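Side-chain contact in RILP-like protein 2 (Mus musculus, PDB 4KP3), which helps shape cells and neurons, promoting the formation and upkeep of dendritic spines, and takes part in protein transport, including transport away from primary cilia: residues D35-I40 with R66-L71. Sequence-based numbering, arbitrary orientation.
Sequences DDVYDI and RVMEML
With chi1 of Met68 at -62° its CG lies beside the backbone N, and two further bends, at chi2 and chi3, bring the methyl CE against Val37 and Ile40. Val37 has CG1 anti to its backbone N (chi1 175°) and CG2 beside that nitrogen. Val37 CG1 packs 3.7 Å from Met68 CE, the two side chains lying alongside each other and pointing in opposite senses, while Val37 CG2 lies 4.1 Å from Leu71 CG. Ile40 meets Met68 at about a right angle, Ile40 CG2 being 3.7 Å from Met68 CE. Met68 CE also lies 3.6 Å from Val37 O, which is hydrogen-bonded with Ser41 OG. The contact lies in the antiparallel hairpin of helices 34-49 and 55-100 of the RH1 domain; the axes of segments 35-40 and 66-71 approach to 10.2 Å at 168°, and no hydrogen bond crosses between them. Replacing Val37 with an alanine would probably deprive Leu71 of its CG2 partner and leave Met68 CE without the methyl CG1 beside it, opening a gap between the helices. Ile40 and Leu71 also pack on Met70 and Leu74 of the second subunit, whereas Val37 and Met68 each touch an apolar side chain of another protein's chain.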
loop_
_atom_site.group_PDB
_atom_site.type_symbol
_atom_site.label_atom_id
_atom_site.label_comp_id
_atom_site.label_asym_id
_atom_site.label_seq_id
_atom_site.Cartn_x
_atom_site.Cartn_y
_atom_site.Cartn_z
ATOM N N ASP E 35 5.554 16.579 3.991
ATOM C CA ASP E 35 5.210 16.859 2.596
ATOM C C ASP E 35 5.510 15.666 1.687
ATOM O O ASP E 35 4.711 15.334 0.811
ATOM C CB ASP E 35 5.952 18.095 2.084
ATOM C CG ASP E 35 5.341 19.393 2.578
ATOM O OD1 ASP E 35 4.133 19.394 2.892
ATOM O OD2 ASP E 35 6.067 20.409 2.646
ATOM N N ASP E 36 6.663 15.031 1.898
ATOM C CA ASP E 36 7.042 13.847 1.127
ATOM C C ASP E 36 6.037 12.716 1.317
ATOM O O ASP E 36 5.701 12.006 0.371
ATOM C CB ASP E 36 8.437 13.362 1.518
ATOM C CG ASP E 36 9.527 14.330 1.112
ATOM O OD1 ASP E 36 9.324 15.085 0.139
ATOM O OD2 ASP E 36 10.590 14.327 1.766
ATOM N N VAL E 37 5.557 12.559 2.545
ATOM C CA VAL E 37 4.565 11.537 2.854
ATOM C C VAL E 37 3.263 11.834 2.105
ATOM O O VAL E 37 2.665 10.943 1.499
ATOM C CB VAL E 37 4.310 11.453 4.378
ATOM C CG1 VAL E 37 3.188 10.479 4.696
ATOM C CG2 VAL E 37 5.585 11.064 5.105
ATOM N N TYR E 38 2.841 13.095 2.144
ATOM C CA TYR E 38 1.657 13.545 1.414
ATOM C C TYR E 38 1.771 13.277 -0.089
ATOM O O TYR E 38 0.799 12.883 -0.734
ATOM C CB TYR E 38 1.412 15.035 1.660
ATOM C CG TYR E 38 1.246 15.396 3.118
ATOM C CD1 TYR E 38 0.784 14.461 4.035
ATOM C CD2 TYR E 38 1.561 16.667 3.580
ATOM C CE1 TYR E 38 0.636 14.780 5.365
ATOM C CE2 TYR E 38 1.416 16.997 4.913
ATOM C CZ TYR E 38 0.951 16.049 5.801
ATOM O OH TYR E 38 0.802 16.367 7.132
ATOM N N ASP E 39 2.964 13.492 -0.636
ATOM C CA ASP E 39 3.214 13.234 -2.052
ATOM C C ASP E 39 3.045 11.754 -2.384
ATOM O O ASP E 39 2.337 11.405 -3.327
ATOM C CB ASP E 39 4.614 13.708 -2.458
ATOM C CG ASP E 39 4.726 15.221 -2.518
ATOM O OD1 ASP E 39 3.678 15.901 -2.535
ATOM O OD2 ASP E 39 5.865 15.730 -2.557
ATOM N N ILE E 40 3.692 10.895 -1.597
ATOM C CA ILE E 40 3.584 9.448 -1.751
ATOM C C ILE E 40 2.126 9.008 -1.672
ATOM O O ILE E 40 1.680 8.150 -2.435
ATOM C CB ILE E 40 4.393 8.709 -0.660
ATOM C CG1 ILE E 40 5.886 9.006 -0.801
ATOM C CG2 ILE E 40 4.156 7.202 -0.722
ATOM C CD1 ILE E 40 6.734 8.449 0.338
ATOM N N ARG E 66 -3.942 3.774 6.717
ATOM C CA ARG E 66 -3.444 3.617 8.082
ATOM C C ARG E 66 -1.914 3.571 8.119
ATOM O O ARG E 66 -1.287 4.201 8.970
ATOM C CB ARG E 66 -4.031 2.358 8.727
ATOM C CG ARG E 66 -3.589 2.112 10.165
ATOM C CD ARG E 66 -4.091 3.195 11.115
ATOM N NE ARG E 66 -5.538 3.377 11.033
ATOM C CZ ARG E 66 -6.425 2.648 11.703
ATOM N NH1 ARG E 66 -6.016 1.675 12.507
ATOM N NH2 ARG E 66 -7.722 2.887 11.564
ATOM N N VAL E 67 -1.316 2.823 7.195
ATOM C CA VAL E 67 0.139 2.748 7.117
ATOM C C VAL E 67 0.757 4.125 6.858
ATOM O O VAL E 67 1.729 4.504 7.509
ATOM C CB VAL E 67 0.606 1.731 6.041
ATOM C CG1 VAL E 67 2.078 1.931 5.698
ATOM C CG2 VAL E 67 0.366 0.303 6.518
ATOM N N MET E 68 0.182 4.876 5.921
ATOM C CA MET E 68 0.681 6.209 5.598
ATOM C C MET E 68 0.491 7.174 6.769
ATOM O O MET E 68 1.352 8.016 7.032
ATOM C CB MET E 68 0.013 6.757 4.328
ATOM C CG MET E 68 0.286 5.941 3.078
ATOM S SD MET E 68 2.046 5.826 2.711
ATOM C CE MET E 68 2.492 7.549 2.549
ATOM N N GLU E 69 -0.638 7.048 7.464
ATOM C CA GLU E 69 -0.884 7.801 8.695
ATOM C C GLU E 69 0.217 7.573 9.734
ATOM O O GLU E 69 0.713 8.523 10.353
ATOM C CB GLU E 69 -2.252 7.435 9.289
ATOM C CG GLU E 69 -3.440 8.084 8.586
ATOM C CD GLU E 69 -4.785 7.585 9.090
ATOM O OE1 GLU E 69 -4.836 6.505 9.712
ATOM O OE2 GLU E 69 -5.797 8.277 8.856
ATOM N N MET E 70 0.603 6.312 9.916
ATOM C CA MET E 70 1.638 5.969 10.887
ATOM C C MET E 70 2.974 6.527 10.436
ATOM O O MET E 70 3.760 7.014 11.250
ATOM C CB MET E 70 1.715 4.453 11.101
ATOM C CG MET E 70 0.465 3.892 11.763
ATOM S SD MET E 70 0.514 2.123 12.068
ATOM C CE MET E 70 0.905 1.518 10.442
ATOM N N LEU E 71 3.211 6.471 9.129
ATOM C CA LEU E 71 4.412 7.040 8.537
ATOM C C LEU E 71 4.457 8.550 8.756
ATOM O O LEU E 71 5.487 9.084 9.163
ATOM C CB LEU E 71 4.474 6.715 7.044
ATOM C CG LEU E 71 5.751 7.131 6.315
ATOM C CD1 LEU E 71 6.920 6.363 6.864
ATOM C CD2 LEU E 71 5.626 6.889 4.823
#